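PDB 3BKN: bacterioferritin from Mycobacterium smegmatis str. MC2 155, which probably stores iron, oxidising Fe(2+) with dioxygen at a di-nuclear ferroxidase centre and depositing the Fe(3+) mineral inside a hollow shell of 24 heme-bearing subunits. Local coordinates for residues Thr16-Ala21 / Phe49-His54; Ile22-Leu27 / Leu91-Glu96; Leu107-Glu110 / Ser116-Leu119. One frame throughout, in Å; residues are numbered along the deposited sequence.

Contact 1 of 3, residues Thr16-Ala21 / Phe49-His54. With ZN (zinc ion), chain M; ZN (zinc ion), chain N; HEM (protoporphyrin IX containing Fe), chain T.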
loop_
_atom_site.group_PDB
_atom_site.type_symbol
_atom_site.label_atom_id
_atom_site.label_comp_id
_atom_site.label_asym_id
_atom_site.label_seq_id
_atom_site.Cartn_x
_atom_site.Cartn_y
_atom_site.Cartn_z
ATOM N N THR A 16 -17.952 0.424 51.161
ATOM C CA THR A 16 -17.339 1.466 51.950
ATOM C C THR A 16 -15.845 1.285 51.926
ATOM O O THR A 16 -15.113 2.270 51.752
ATOM C CB THR A 16 -17.868 1.505 53.376
ATOM O OG1 THR A 16 -19.226 1.933 53.327
ATOM C CG2 THR A 16 -17.065 2.507 54.253
ATOM N N SER A 17 -15.388 0.041 52.059
ATOM C CA SER A 17 -13.932 -0.257 51.963
ATOM C C SER A 17 -13.308 0.178 50.627
ATOM O O SER A 17 -12.237 0.802 50.638
ATOM C CB SER A 17 -13.602 -1.733 52.193
ATOM O OG SER A 17 -13.212 -1.959 53.524
ATOM N N GLU A 18 -13.962 -0.126 49.498
ATOM C CA GLU A 18 -13.449 0.364 48.229
ATOM C C GLU A 18 -13.439 1.899 48.144
ATOM O O GLU A 18 -12.488 2.496 47.596
ATOM C CB GLU A 18 -14.184 -0.169 47.000
ATOM C CG GLU A 18 -14.520 -1.571 47.025
ATOM C CD GLU A 18 -13.351 -2.494 46.847
ATOM O OE1 GLU A 18 -12.270 -2.071 46.405
ATOM O OE2 GLU A 18 -13.542 -3.689 47.124
ATOM N N LEU A 19 -14.477 2.558 48.629
ATOM C CA LEU A 19 -14.485 3.978 48.441
ATOM C C LEU A 19 -13.370 4.563 49.258
ATOM O O LEU A 19 -12.821 5.599 48.874
ATOM C CB LEU A 19 -15.783 4.624 48.836
ATOM C CG LEU A 19 -16.927 4.145 48.005
ATOM C CD1 LEU A 19 -18.184 4.538 48.721
ATOM C CD2 LEU A 19 -16.865 4.716 46.638
ATOM N N THR A 20 -13.030 3.906 50.370
ATOM C CA THR A 20 -11.963 4.382 51.237
ATOM C C THR A 20 -10.644 4.089 50.601
ATOM O O THR A 20 -9.770 4.949 50.611
ATOM C CB THR A 20 -11.961 3.701 52.594
ATOM O OG1 THR A 20 -13.230 3.885 53.241
ATOM C CG2 THR A 20 -10.895 4.309 53.444
ATOM N N ALA A 21 -10.487 2.885 50.057
ATOM C CA ALA A 21 -9.268 2.565 49.308
ATOM C C ALA A 21 -9.040 3.519 48.106
ATOM O O ALA A 21 -7.925 3.946 47.874
ATOM C CB ALA A 21 -9.206 1.103 48.888
ATOM N N PHE A 49 -7.254 3.082 40.540
ATOM C CA PHE A 49 -8.265 2.844 39.512
ATOM C C PHE A 49 -8.890 1.455 39.659
ATOM O O PHE A 49 -10.073 1.265 39.419
ATOM C CB PHE A 49 -7.701 3.055 38.123
ATOM C CG PHE A 49 -7.324 4.457 37.832
ATOM C CD1 PHE A 49 -8.120 5.496 38.218
ATOM C CD2 PHE A 49 -6.186 4.746 37.113
ATOM C CE1 PHE A 49 -7.784 6.812 37.926
ATOM C CE2 PHE A 49 -5.847 6.068 36.820
ATOM C CZ PHE A 49 -6.673 7.100 37.241
ATOM N N GLU A 50 -8.091 0.491 40.077
ATOM C CA GLU A 50 -8.611 -0.834 40.341
ATOM C C GLU A 50 -9.634 -0.778 41.445
ATOM O O GLU A 50 -10.624 -1.469 41.353
ATOM C CB GLU A 50 -7.499 -1.840 40.678
ATOM C CG GLU A 50 -7.513 -3.054 39.699
ATOM C CD GLU A 50 -6.729 -4.263 40.180
ATOM O OE1 GLU A 50 -5.480 -4.284 39.976
ATOM O OE2 GLU A 50 -7.378 -5.192 40.729
ATOM N N GLU A 51 -9.427 0.058 42.463
ATOM C CA GLU A 51 -10.435 0.228 43.482
ATOM C C GLU A 51 -11.659 0.900 42.943
ATOM O O GLU A 51 -12.759 0.514 43.302
ATOM C CB GLU A 51 -9.929 0.982 44.680
ATOM C CG GLU A 51 -8.798 0.322 45.343
ATOM C CD GLU A 51 -9.017 -1.146 45.699
ATOM O OE1 GLU A 51 -10.143 -1.672 45.553
ATOM O OE2 GLU A 51 -8.036 -1.802 46.111
ATOM N N MET A 52 -11.481 1.912 42.097
ATOM C CA MET A 52 -12.629 2.547 41.456
ATOM C C MET A 52 -13.482 1.520 40.707
ATOM O O MET A 52 -14.714 1.544 40.810
ATOM C CB MET A 52 -12.193 3.647 40.517
ATOM C CG MET A 52 -11.649 4.862 41.203
ATOM S SD MET A 52 -10.959 6.081 40.047
ATOM C CE MET A 52 -9.529 6.630 41.009
ATOM N N ARG A 53 -12.837 0.603 39.981
ATOM C CA ARG A 53 -13.571 -0.465 39.310
ATOM C C ARG A 53 -14.311 -1.385 40.296
ATOM O O ARG A 53 -15.486 -1.725 40.056
ATOM C CB ARG A 53 -12.687 -1.223 38.337
ATOM C CG ARG A 53 -12.255 -0.364 37.158
ATOM C CD ARG A 53 -11.292 -1.078 36.186
ATOM N NE ARG A 53 -9.946 -1.091 36.735
ATOM C CZ ARG A 53 -8.929 -1.771 36.234
ATOM N NH1 ARG A 53 -9.079 -2.504 35.139
ATOM N NH2 ARG A 53 -7.750 -1.716 36.834
ATOM N N HIS A 54 -13.671 -1.747 41.414
ATOM C CA HIS A 54 -14.326 -2.529 42.443
ATOM C C HIS A 54 -15.611 -1.852 42.969
ATOM O O HIS A 54 -16.685 -2.488 43.059
ATOM C CB HIS A 54 -13.367 -2.753 43.582
ATOM C CG HIS A 54 -12.286 -3.710 43.257
ATOM N ND1 HIS A 54 -11.233 -3.963 44.112
ATOM C CD2 HIS A 54 -12.070 -4.459 42.148
ATOM C CE1 HIS A 54 -10.446 -4.868 43.562
ATOM N NE2 HIS A 54 -10.924 -5.173 42.363
HETATM ZN ZN ZN M . -10.896 -3.411 46.024
HETATM ZN ZN ZN N . -7.094 -3.532 46.625
HETATM C CHA HEM T . -11.468 7.443 36.494
HETATM C CHB HEM T . -9.951 10.389 40.061
HETATM C CHC HEM T . -13.423 8.609 42.908
HETATM C CHD HEM T . -14.869 5.529 39.431
HETATM C C1A HEM T . -10.735 8.493 37.205
HETATM C C2A HEM T . -9.670 9.256 36.565
HETATM C C3A HEM T . -9.228 10.128 37.638
HETATM C C4A HEM T . -10.091 9.751 38.756
HETATM C CMA HEM T . -8.149 11.162 37.621
HETATM C CAA HEM T . -9.174 9.166 35.152
HETATM C CBA HEM T . -10.387 9.037 34.241
HETATM C CGA HEM T . -10.424 10.071 33.141
HETATM O O1A HEM T . -10.794 11.229 33.417
HETATM O O2A HEM T . -10.103 9.721 31.988
HETATM C C1B HEM T . -10.776 10.147 41.230
HETATM C C2B HEM T . -10.596 10.911 42.465
HETATM C C3B HEM T . -11.666 10.323 43.241
HETATM C C4B HEM T . -12.287 9.390 42.450
HETATM C CMB HEM T . -9.603 11.980 42.802
HETATM C CAB HEM T . -12.005 10.668 44.632
HETATM C CBB HEM T . -11.930 9.750 45.578
HETATM C C1C HEM T . -14.193 7.591 42.216
HETATM C C2C HEM T . -15.321 6.903 42.857
HETATM C C3C HEM T . -15.750 5.998 41.820
HETATM C C4C HEM T . -14.837 6.258 40.698
HETATM C CMC HEM T . -15.931 7.037 44.213
HETATM C CAC HEM T . -16.878 5.061 41.977
HETATM C CBC HEM T . -17.034 4.109 41.105
HETATM C C1D HEM T . -14.002 5.766 38.283
HETATM C C2D HEM T . -14.163 5.030 37.045
HETATM C C3D HEM T . -13.139 5.643 36.214
HETATM C C4D HEM T . -12.549 6.585 37.012
HETATM C CMD HEM T . -15.146 3.934 36.743
HETATM C CAD HEM T . -12.784 5.305 34.801
HETATM C CBD HEM T . -12.664 3.795 34.703
HETATM C CGD HEM T . -11.252 3.353 34.429
HETATM O O1D HEM T . -10.711 2.575 35.235
HETATM O O2D HEM T . -10.688 3.768 33.406
HETATM N NA HEM T . -10.972 8.780 38.493
HETATM N NB HEM T . -11.782 9.265 41.237
HETATM N NC HEM T . -13.918 7.211 40.968
HETATM N ND HEM T . -13.050 6.703 38.251
HETATM FE FE HEM T . -12.411 7.968 39.739
#
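E18 and E51 meet at the di-nuclear metal site of the bacterioferritin helix bundle, which holds two zinc ions in this crystal. By prediction the same residues form the ferroxidase centre. The zinc of chain M ties the two segments together. E18 OE1 binds it at 2.0 Å. From the other helix, H54 ND1 binds it at 2.0 Å. E51 OE1 is a third ligand, and E127 completes the set.

E51 and E127 are the two bridging carboxylates. The second oxygen of E51, OE2, binds the zinc of chain N at 2.0 Å. E94, E127 and H130 are the other ligands of that ion. E18 and E51 each bend at the second torsion (chi2 -73° and -52°), which folds the carboxylate back toward the metals. Their side chains cross at about a right angle. E18 OE1 lies at the edge of the H54 ring, near the ring plane, and the E18 carboxylate stands almost upright to that ring. Second-shell residues hold the ligands: Q14 NE2 is hydrogen-bonded to E18 OE2, and D126 OD2 to H54 NE2. Beside the metals, A21 CB packs on E51 CG at 3.7 Å.

The heme lies on another side of the segments. M52 SD binds its iron at 2.4 Å, and M52 of a second subunit is the other axial ligand. L19 CD2 touches the heme methyl CMC at 3.5 Å. F49 CE1 approaches the heme ring atom C2A at 3.4 Å.

The short axes are nearly antiparallel, at 155°, and approach to 8.4 Å. E18 and H54 also pack on I123 of helix 114-144. Helices 83-110 and 114-144 bring E94, E127 and H130, so all four long helices supply ligands to the buried site.

Contact 2 of 3, residues Ile22-Leu27 / Leu91-Glu96. With ZN (zinc ion), chain N; HEM (protoporphyrin IX containing Fe), chain T.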
loop_
_atom_site.group_PDB
_atom_site.type_symbol
_atom_site.label_atom_id
_atom_site.label_comp_id
_atom_site.label_asym_id
_atom_site.label_seq_id
_atom_site.Cartn_x
_atom_site.Cartn_y
_atom_site.Cartn_z
ATOM N N ILE A 22 -10.077 3.904 47.372
ATOM C CA ILE A 22 -9.848 4.823 46.252
ATOM C C ILE A 22 -9.121 6.075 46.752
ATOM O O ILE A 22 -8.104 6.470 46.181
ATOM C CB ILE A 22 -11.145 5.287 45.610
ATOM C CG1 ILE A 22 -11.824 4.147 44.922
ATOM C CG2 ILE A 22 -10.920 6.484 44.629
ATOM C CD1 ILE A 22 -13.284 4.423 44.753
ATOM N N ASN A 23 -9.660 6.684 47.811
ATOM C CA ASN A 23 -9.128 7.915 48.330
ATOM C C ASN A 23 -7.726 7.689 48.891
ATOM O O ASN A 23 -6.808 8.478 48.626
ATOM C CB ASN A 23 -10.095 8.510 49.343
ATOM C CG ASN A 23 -11.394 9.046 48.674
ATOM O OD1 ASN A 23 -11.764 8.617 47.561
ATOM N ND2 ASN A 23 -12.089 9.966 49.357
ATOM N N GLN A 24 -7.522 6.573 49.598
ATOM C CA GLN A 24 -6.232 6.377 50.247
ATOM C C GLN A 24 -5.131 6.224 49.223
ATOM O O GLN A 24 -4.121 6.942 49.298
ATOM C CB GLN A 24 -6.241 5.222 51.228
ATOM C CG GLN A 24 -5.120 5.337 52.267
ATOM C CD GLN A 24 -5.265 4.287 53.375
ATOM O OE1 GLN A 24 -6.103 4.439 54.295
ATOM N NE2 GLN A 24 -4.471 3.211 53.286
ATOM N N TYR A 25 -5.333 5.306 48.274
ATOM C CA TYR A 25 -4.404 5.114 47.159
ATOM C C TYR A 25 -4.224 6.368 46.318
ATOM O O TYR A 25 -3.097 6.787 46.045
ATOM C CB TYR A 25 -4.888 4.015 46.248
ATOM C CG TYR A 25 -4.650 2.620 46.749
ATOM C CD1 TYR A 25 -3.338 2.120 46.878
ATOM C CD2 TYR A 25 -5.700 1.778 47.031
ATOM C CE1 TYR A 25 -3.095 0.849 47.305
ATOM C CE2 TYR A 25 -5.479 0.477 47.460
ATOM C CZ TYR A 25 -4.174 0.009 47.587
ATOM O OH TYR A 25 -3.911 -1.310 47.999
ATOM N N PHE A 26 -5.319 7.001 45.916
ATOM C CA PHE A 26 -5.171 8.129 45.038
ATOM C C PHE A 26 -4.302 9.184 45.659
ATOM O O PHE A 26 -3.381 9.674 45.000
ATOM C CB PHE A 26 -6.491 8.712 44.522
ATOM C CG PHE A 26 -6.299 9.661 43.350
ATOM C CD1 PHE A 26 -6.124 9.165 42.052
ATOM C CD2 PHE A 26 -6.214 11.044 43.548
ATOM C CE1 PHE A 26 -5.906 10.018 41.009
ATOM C CE2 PHE A 26 -6.013 11.868 42.506
ATOM C CZ PHE A 26 -5.866 11.360 41.250
ATOM N N LEU A 27 -4.574 9.514 46.920
ATOM C CA LEU A 27 -3.791 10.518 47.664
ATOM C C LEU A 27 -2.355 10.054 47.846
ATOM O O LEU A 27 -1.446 10.854 47.681
ATOM C CB LEU A 27 -4.414 10.817 49.021
ATOM C CG LEU A 27 -3.732 11.739 50.040
ATOM C CD1 LEU A 27 -3.643 13.174 49.571
ATOM C CD2 LEU A 27 -4.569 11.691 51.304
ATOM N N LEU A 91 -1.599 -1.731 53.066
ATOM C CA LEU A 91 -1.676 -3.124 53.484
ATOM C C LEU A 91 -2.708 -3.276 54.612
ATOM O O LEU A 91 -3.435 -4.254 54.651
ATOM C CB LEU A 91 -0.286 -3.644 53.853
ATOM C CG LEU A 91 -0.031 -5.064 54.317
ATOM C CD1 LEU A 91 -0.167 -6.014 53.125
ATOM C CD2 LEU A 91 1.349 -5.133 54.867
ATOM N N ALA A 92 -2.808 -2.293 55.499
ATOM C CA ALA A 92 -3.762 -2.418 56.573
ATOM C C ALA A 92 -5.214 -2.509 56.063
ATOM O O ALA A 92 -5.977 -3.331 56.558
ATOM C CB ALA A 92 -3.549 -1.317 57.663
ATOM N N ILE A 93 -5.604 -1.710 55.064
ATOM C CA ILE A 93 -6.945 -1.888 54.536
ATOM C C ILE A 93 -7.179 -3.120 53.653
ATOM O O ILE A 93 -8.310 -3.628 53.592
ATOM C CB ILE A 93 -7.599 -0.665 53.879
ATOM C CG1 ILE A 93 -6.685 0.028 52.926
ATOM C CG2 ILE A 93 -8.180 0.323 54.948
ATOM C CD1 ILE A 93 -7.379 1.277 52.416
ATOM N N GLU A 94 -6.145 -3.597 52.964
ATOM C CA GLU A 94 -6.314 -4.809 52.199
ATOM C C GLU A 94 -6.578 -5.965 53.139
ATOM O O GLU A 94 -7.439 -6.795 52.842
ATOM C CB GLU A 94 -5.143 -5.065 51.272
ATOM C CG GLU A 94 -4.963 -3.995 50.217
ATOM C CD GLU A 94 -6.064 -3.985 49.167
ATOM O OE1 GLU A 94 -7.028 -4.792 49.230
ATOM O OE2 GLU A 94 -5.978 -3.144 48.255
ATOM N N TYR A 95 -5.899 -5.993 54.288
ATOM C CA TYR A 95 -6.134 -7.038 55.294
ATOM C C TYR A 95 -7.524 -6.971 55.868
ATOM O O TYR A 95 -8.121 -8.018 56.140
ATOM C CB TYR A 95 -5.105 -7.041 56.416
ATOM C CG TYR A 95 -3.949 -7.887 56.047
ATOM C CD1 TYR A 95 -4.135 -9.244 55.711
ATOM C CD2 TYR A 95 -2.664 -7.372 56.007
ATOM C CE1 TYR A 95 -3.044 -10.071 55.347
ATOM C CE2 TYR A 95 -1.556 -8.185 55.633
ATOM C CZ TYR A 95 -1.765 -9.523 55.307
ATOM O OH TYR A 95 -0.712 -10.318 54.945
ATOM N N GLU A 96 -8.062 -5.761 56.058
ATOM C CA GLU A 96 -9.449 -5.657 56.523
ATOM C C GLU A 96 -10.401 -6.228 55.493
ATOM O O GLU A 96 -11.392 -6.854 55.871
ATOM C CB GLU A 96 -9.851 -4.251 56.901
ATOM C CG GLU A 96 -9.109 -3.809 58.135
ATOM C CD GLU A 96 -9.189 -2.312 58.400
ATOM O OE1 GLU A 96 -9.280 -1.509 57.422
ATOM O OE2 GLU A 96 -9.137 -1.971 59.610
HETATM ZN ZN ZN N . -7.094 -3.532 46.625
HETATM C CHA HEM T . -11.468 7.443 36.494
HETATM C CHB HEM T . -9.951 10.389 40.061
HETATM C CHC HEM T . -13.423 8.609 42.908
HETATM C CHD HEM T . -14.869 5.529 39.431
HETATM C C1A HEM T . -10.735 8.493 37.205
HETATM C C2A HEM T . -9.670 9.256 36.565
HETATM C C3A HEM T . -9.228 10.128 37.638
HETATM C C4A HEM T . -10.091 9.751 38.756
HETATM C CMA HEM T . -8.149 11.162 37.621
HETATM C CAA HEM T . -9.174 9.166 35.152
HETATM C CBA HEM T . -10.387 9.037 34.241
HETATM C CGA HEM T . -10.424 10.071 33.141
HETATM O O1A HEM T . -10.794 11.229 33.417
HETATM O O2A HEM T . -10.103 9.721 31.988
HETATM C C1B HEM T . -10.776 10.147 41.230
HETATM C C2B HEM T . -10.596 10.911 42.465
HETATM C C3B HEM T . -11.666 10.323 43.241
HETATM C C4B HEM T . -12.287 9.390 42.450
HETATM C CMB HEM T . -9.603 11.980 42.802
HETATM C CAB HEM T . -12.005 10.668 44.632
HETATM C CBB HEM T . -11.930 9.750 45.578
HETATM C C1C HEM T . -14.193 7.591 42.216
HETATM C C2C HEM T . -15.321 6.903 42.857
HETATM C C3C HEM T . -15.750 5.998 41.820
HETATM C C4C HEM T . -14.837 6.258 40.698
HETATM C CMC HEM T . -15.931 7.037 44.213
HETATM C CAC HEM T . -16.878 5.061 41.977
HETATM C CBC HEM T . -17.034 4.109 41.105
HETATM C C1D HEM T . -14.002 5.766 38.283
HETATM C C2D HEM T . -14.163 5.030 37.045
HETATM C C3D HEM T . -13.139 5.643 36.214
HETATM C C4D HEM T . -12.549 6.585 37.012
HETATM C CMD HEM T . -15.146 3.934 36.743
HETATM C CAD HEM T . -12.784 5.305 34.801
HETATM C CBD HEM T . -12.664 3.795 34.703
HETATM C CGD HEM T . -11.252 3.353 34.429
HETATM O O1D HEM T . -10.711 2.575 35.235
HETATM O O2D HEM T . -10.688 3.768 33.406
HETATM N NA HEM T . -10.972 8.780 38.493
HETATM N NB HEM T . -11.782 9.265 41.237
HETATM N NC HEM T . -13.918 7.211 40.968
HETATM N ND HEM T . -13.050 6.703 38.251
HETATM FE FE HEM T . -12.411 7.968 39.739
#
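Q24 and Y25 reach from helix 5-34 to I93 and E94 on helix 83-110. The backbones stay well apart, with 9.3 Å between Q24 CA and I93 CA. Side chains alone bridge the gap inside the four-helix bundle.

The first segment starts at the heme. I22 CD1 packs on the heme ring carbon C2C at 3.7 Å, and I22 also packs on E51. N23 is part of the same pocket. Its ND2 is hydrogen-bonded to the carbonyl oxygen of Y71 in a second subunit, at the dimer interface that shares the heme.

Q24 runs out extended beyond CG, and I93 comes to meet it from the opposite direction. Q24 NE2 touches the I93 methyl CD1 at 3.6 Å. Against that methyl the amide makes a van der Waals contact. Its polar needs are met nearby: NE2 is hydrogen-bonded to D90 OD1, and OE1 accepts from R78 N.

Y25 carries the polar link. Its OH donates to E94 OE2 at 2.8 Å. The accepting lone pair is the anti one, away from the other carboxylate oxygen. OE2 lies at the edge of the ring, near its plane, and the ring and carboxylate planes are 44° apart. E94 is bent at chi2 (-69°), which brings its carboxylate round to the metal, where OE2 binds the zinc of chain N at 2.0 Å.

F26 turns back to the heme. The methyl CMB sits over one face of its ring, 3.6 Å from F26 CD2. Y71 of the second subunit packs on F26 as well.

E94 OE2 is thus gripped twice, by a metal and by a phenol. Y25 acts as a second-shell residue: its hydrogen bond helps to fix the carboxylate of a first-shell ligand.

Contact 3 of 3, residues Leu107-Glu110 / Ser116-Leu119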
loop_
_atom_site.group_PDB
_atom_site.type_symbol
_atom_site.label_atom_id
_atom_site.label_comp_id
_atom_site.label_asym_id
_atom_site.label_seq_id
_atom_site.Cartn_x
_atom_site.Cartn_y
_atom_site.Cartn_z
ATOM N N LEU A 107 -20.839 -16.695 53.524
ATOM C CA LEU A 107 -22.202 -16.237 53.833
ATOM C C LEU A 107 -23.103 -16.109 52.608
ATOM O O LEU A 107 -24.256 -16.569 52.634
ATOM C CB LEU A 107 -22.181 -14.942 54.625
ATOM C CG LEU A 107 -23.517 -14.369 55.079
ATOM C CD1 LEU A 107 -23.447 -14.054 56.553
ATOM C CD2 LEU A 107 -23.837 -13.105 54.253
ATOM N N CYS A 108 -22.602 -15.480 51.542
ATOM C CA CYS A 108 -23.346 -15.428 50.287
ATOM C C CYS A 108 -23.787 -16.789 49.769
ATOM O O CYS A 108 -24.893 -16.942 49.305
ATOM C CB CYS A 108 -22.504 -14.773 49.217
ATOM S SG CYS A 108 -22.287 -13.033 49.450
ATOM N N ARG A 109 -22.914 -17.776 49.831
ATOM C CA ARG A 109 -23.222 -19.081 49.289
ATOM C C ARG A 109 -24.215 -19.816 50.153
ATOM O O ARG A 109 -25.012 -20.572 49.607
ATOM C CB ARG A 109 -21.954 -19.900 49.042
ATOM C CG ARG A 109 -21.259 -19.476 47.775
ATOM C CD ARG A 109 -19.936 -20.161 47.574
ATOM N NE ARG A 109 -19.213 -19.706 46.377
ATOM C CZ ARG A 109 -19.568 -20.043 45.132
ATOM N NH1 ARG A 109 -20.653 -20.787 44.925
ATOM N NH2 ARG A 109 -18.855 -19.622 44.092
ATOM N N GLU A 110 -24.189 -19.583 51.477
ATOM C CA GLU A 110 -25.154 -20.167 52.406
ATOM C C GLU A 110 -26.519 -19.547 52.099
ATOM O O GLU A 110 -27.516 -20.231 52.027
ATOM C CB GLU A 110 -24.665 -19.981 53.866
ATOM C CG GLU A 110 -25.602 -20.410 55.035
ATOM C CD GLU A 110 -25.226 -19.719 56.396
ATOM O OE1 GLU A 110 -24.780 -18.534 56.406
ATOM O OE2 GLU A 110 -25.377 -20.358 57.476
ATOM N N SER A 116 -23.435 -13.083 43.775
ATOM C CA SER A 116 -22.774 -12.166 44.671
ATOM C C SER A 116 -21.478 -12.758 45.199
ATOM O O SER A 116 -20.507 -12.047 45.379
ATOM C CB SER A 116 -23.706 -11.805 45.806
ATOM O OG SER A 116 -24.792 -11.076 45.296
ATOM N N ALA A 117 -21.471 -14.070 45.449
ATOM C CA ALA A 117 -20.331 -14.722 46.055
ATOM C C ALA A 117 -19.185 -14.694 45.057
ATOM O O ALA A 117 -18.055 -14.378 45.431
ATOM C CB ALA A 117 -20.685 -16.114 46.463
ATOM N N ARG A 118 -19.494 -14.978 43.789
ATOM C CA ARG A 118 -18.509 -14.950 42.718
ATOM C C ARG A 118 -17.965 -13.562 42.493
ATOM O O ARG A 118 -16.787 -13.404 42.209
ATOM C CB ARG A 118 -19.082 -15.463 41.401
ATOM C CG ARG A 118 -19.166 -16.965 41.318
ATOM C CD ARG A 118 -20.080 -17.388 40.152
ATOM N NE ARG A 118 -19.354 -17.365 38.866
ATOM C CZ ARG A 118 -19.689 -16.601 37.819
ATOM N NH1 ARG A 118 -20.770 -15.791 37.854
ATOM N NH2 ARG A 118 -18.952 -16.673 36.722
ATOM N N LEU A 119 -18.822 -12.560 42.582
ATOM C CA LEU A 119 -18.363 -11.197 42.489
ATOM C C LEU A 119 -17.333 -10.918 43.605
ATOM O O LEU A 119 -16.252 -10.403 43.363
ATOM C CB LEU A 119 -19.537 -10.237 42.572
ATOM C CG LEU A 119 -19.116 -8.776 42.704
ATOM C CD1 LEU A 119 -18.154 -8.487 41.531
ATOM C CD2 LEU A 119 -20.297 -7.853 42.646
#
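R109 reaches across to A117 and R118 where helix 83-110 ends and helix 114-144 begins. The two helices form a hairpin joined by a short turn.

At CB the R109 chain takes CG anti to the carbonyl carbon (chi1 -79°). It then stays extended as far as NE, which carries it alongside the other helix. CG touches the A117 methyl, CB, at 3.7 Å. NE passes the same methyl at 3.9 Å, and A117 CB lies over one face of the guanidinium. At the tip, NH2 comes within 3.9 Å of R118 CG. That end also has ionic partners. NH2 makes a salt bridge to E121 of the same chain, and NH1 makes one to E121 of a neighbouring subunit. The R118 guanidinium is turned 74° from that of R109, and R109 NH2 and R118 NE stay 5.7 Å apart.

Next to the arginine the backbones come close, with C108 CA and A117 CA at 5.2 Å. C108 CB packs directly on the A117 methyl, CB, at 3.6 Å. The sulfur, C108 SG, meets S116 CB at 4.1 Å. C108 also packs on V7 and L10 of helix 5-34. S116 OG is hydrogen-bonded to D113 OD2 and R61 NE, so its hydroxyl is held by the turn and by helix 38-64.

R109 of two other subunits lies close to R109 here, which is consistent with a three-fold axis of the shell. The E121 carboxylates lie among these arginines and probably offset much of their positive charge. The contact thus joins two chemistries. Apolar C108 and A117 close the hairpin on the inner side, while the arginine's aliphatic part covers A117 and its charged end links subunits.

Overall arrangement
Contacts 1 and 2 lie in the core of the bundle and touch each other. Both use helix 5-34, and both reach the zinc of chain N and the heme. Their centres are about 8 Å apart. Contact 1 pairs helix 5-34 with 38-64 through metal ligands; contact 2 pairs it with 83-110 through a hydrogen bond behind one ligand. Contact 3 is also largely buried but lies toward one end of the helix bundle, with its centre about 20 Å from the centre of the chain. It shares helix 83-110 with contact 2. It has no metal, and its chemistry is apolar packing beside partly exposed R109, whose salt bridges run both within the chain and to a neighbouring subunit.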